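Local coordinates for protein levoglucosan dehydrogenase (Pseudarthrobacter phenanthrenivorans, PDB 6A3F) that oxidises levoglucosan to 3-dehydrolevoglucosan with NAD(+) as the hydride acceptor, working as a homotetramer of the Gfo/Idh/MocA family, at residues B[56-61]-B[76-81]. Numbering follows the deposited sequence.
Sequences PVRKVI and FGFENS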
loop_
_atom_site.group_PDB
_atom_site.type_symbol
_atom_site.label_atom_id
_atom_site.label_comp_id
_atom_site.label_asym_id
_atom_site.label_seq_id
_atom_site.Cartn_x
_atom_site.Cartn_y
_atom_site.Cartn_z
ATOM N N PRO B 56 28.090 -27.245 8.133
ATOM C CA PRO B 56 29.111 -26.310 7.653
ATOM C C PRO B 56 30.045 -25.953 8.818
ATOM O O PRO B 56 29.591 -25.743 9.943
ATOM C CB PRO B 56 28.336 -25.085 7.147
ATOM C CG PRO B 56 26.929 -25.595 6.941
ATOM C CD PRO B 56 26.745 -26.664 7.993
ATOM N N VAL B 57 31.342 -25.908 8.551
ATOM C CA VAL B 57 32.295 -25.459 9.537
ATOM C C VAL B 57 33.010 -24.235 8.954
ATOM O O VAL B 57 33.497 -24.269 7.819
ATOM C CB VAL B 57 33.312 -26.560 9.922
ATOM C CG1 VAL B 57 34.406 -25.991 10.823
ATOM C CG2 VAL B 57 32.673 -27.770 10.590
ATOM N N ARG B 58 33.055 -23.172 9.731
ATOM C CA ARG B 58 33.693 -21.957 9.336
ATOM C C ARG B 58 35.190 -22.146 9.600
ATOM O O ARG B 58 35.667 -21.771 10.649
ATOM C CB ARG B 58 33.125 -20.762 10.110
ATOM C CG ARG B 58 31.644 -20.504 9.849
ATOM C CD ARG B 58 30.974 -19.528 10.805
ATOM N NE ARG B 58 30.514 -20.219 12.008
ATOM C CZ ARG B 58 30.302 -19.671 13.195
ATOM N NH1 ARG B 58 30.542 -18.391 13.421
ATOM N NH2 ARG B 58 29.909 -20.448 14.187
ATOM N N LYS B 59 35.888 -22.749 8.640
ATOM C CA LYS B 59 37.215 -23.291 8.914
ATOM C C LYS B 59 38.261 -22.187 8.777
ATOM O O LYS B 59 39.092 -21.984 9.693
ATOM C CB LYS B 59 37.525 -24.470 7.988
ATOM C CG LYS B 59 38.806 -25.224 8.349
ATOM C CD LYS B 59 38.813 -25.747 9.775
ATOM C CE LYS B 59 39.835 -26.847 9.956
ATOM N NZ LYS B 59 39.601 -27.621 11.199
ATOM N N VAL B 60 38.227 -21.477 7.658
ATOM C CA VAL B 60 39.253 -20.474 7.377
ATOM C C VAL B 60 38.649 -19.311 6.587
ATOM O O VAL B 60 37.818 -19.532 5.742
ATOM C CB VAL B 60 40.422 -21.120 6.609
ATOM C CG1 VAL B 60 40.029 -21.583 5.222
ATOM C CG2 VAL B 60 41.610 -20.192 6.533
ATOM N N ILE B 61 39.121 -18.099 6.872
ATOM C CA ILE B 61 38.759 -16.883 6.137
ATOM C C ILE B 61 40.041 -16.203 5.636
ATOM O O ILE B 61 41.023 -16.127 6.355
ATOM C CB ILE B 61 37.896 -15.946 7.013
ATOM C CG1 ILE B 61 37.334 -14.756 6.244
ATOM C CG2 ILE B 61 38.633 -15.515 8.272
ATOM C CD1 ILE B 61 36.249 -14.037 6.995
ATOM N N PHE B 76 33.681 -13.190 12.726
ATOM C CA PHE B 76 32.809 -14.095 11.994
ATOM C C PHE B 76 32.894 -15.523 12.555
ATOM O O PHE B 76 32.142 -16.351 12.126
ATOM C CB PHE B 76 33.092 -14.034 10.488
ATOM C CG PHE B 76 32.858 -12.677 9.867
ATOM C CD1 PHE B 76 31.759 -11.909 10.221
ATOM C CD2 PHE B 76 33.710 -12.179 8.896
ATOM C CE1 PHE B 76 31.554 -10.644 9.679
ATOM C CE2 PHE B 76 33.491 -10.933 8.322
ATOM C CZ PHE B 76 32.429 -10.158 8.723
ATOM N N GLY B 77 33.751 -15.807 13.551
ATOM C CA GLY B 77 33.780 -17.144 14.156
ATOM C C GLY B 77 34.413 -18.210 13.277
ATOM O O GLY B 77 33.950 -19.363 13.289
ATOM N N PHE B 78 35.458 -17.845 12.527
ATOM C CA PHE B 78 36.291 -18.796 11.796
ATOM C C PHE B 78 37.492 -19.218 12.647
ATOM O O PHE B 78 38.052 -18.405 13.384
ATOM C CB PHE B 78 36.791 -18.181 10.492
ATOM C CG PHE B 78 35.729 -18.162 9.435
ATOM C CD1 PHE B 78 34.680 -17.258 9.512
ATOM C CD2 PHE B 78 35.772 -19.052 8.388
ATOM C CE1 PHE B 78 33.718 -17.218 8.524
ATOM C CE2 PHE B 78 34.789 -19.028 7.419
ATOM C CZ PHE B 78 33.769 -18.109 7.495
ATOM N N GLU B 79 37.820 -20.501 12.532
ATOM C CA GLU B 79 38.874 -21.118 13.310
ATOM C C GLU B 79 40.233 -20.512 12.926
ATOM O O GLU B 79 41.031 -20.229 13.805
ATOM C CB GLU B 79 38.853 -22.632 13.080
ATOM C CG GLU B 79 40.049 -23.333 13.714
ATOM C CD GLU B 79 40.022 -24.851 13.689
ATOM O OE1 GLU B 79 38.960 -25.429 13.345
ATOM O OE2 GLU B 79 41.058 -25.454 14.045
ATOM N N ASN B 80 40.487 -20.338 11.625
ATOM C CA ASN B 80 41.796 -19.961 11.086
ATOM C C ASN B 80 41.636 -18.770 10.155
ATOM O O ASN B 80 40.525 -18.560 9.660
ATOM C CB ASN B 80 42.417 -21.101 10.289
ATOM C CG ASN B 80 42.512 -22.365 11.118
ATOM O OD1 ASN B 80 41.801 -23.355 10.887
ATOM N ND2 ASN B 80 43.273 -22.267 12.177
ATOM N N SER B 81 42.753 -18.075 9.885
ATOM C CA SER B 81 42.808 -16.925 8.992
ATOM C C SER B 81 44.096 -16.935 8.162
ATOM O O SER B 81 45.078 -17.532 8.555
ATOM C CB SER B 81 42.716 -15.661 9.757
ATOM O OG SER B 81 43.856 -15.476 10.578
#
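Arg58 lies across Phe78 and reaches the end of helix 66-76. Its CB sits over the centre of the Phe78 ring, 3.5 Å from the centroid. CG stays near the CZ side of that ring. Arg58 CD comes within 3.6 Å of Phe76 O. NE and CZ lie nearest Gly77 O, which sits over one guanidinium face. The bend at chi3 (-86°) turns the group so that Arg58 NH1 donates to Phe76 O at 2.9 Å, tilted 31° from the carbonyl plane. Gly77, with positive phi, is the first residue past the helix. Ile61 CB lies over the opposite face of Phe78, offset toward the rim. Strand 55-62, helix 66-76 and strand 80-82 form a beta-alpha-beta unit of the Rossmann domain, with 80-82 at one edge of its parallel sheet within the chain. Strand pairing starts as Asn80 N donates to Lys59 O at 2.9 Å and Ile61 N to Asn80 O at 3.2 Å. Just before it, Glu79 N bonds Arg58 O. Ile61 CD1 meets the Phe76 ring edge at CD2. Lys59 and Glu79 run side by side, and Lys59 NZ forms a salt bridge with Glu79 OE1 at 3.1 Å, approaching from above the carboxylate plane.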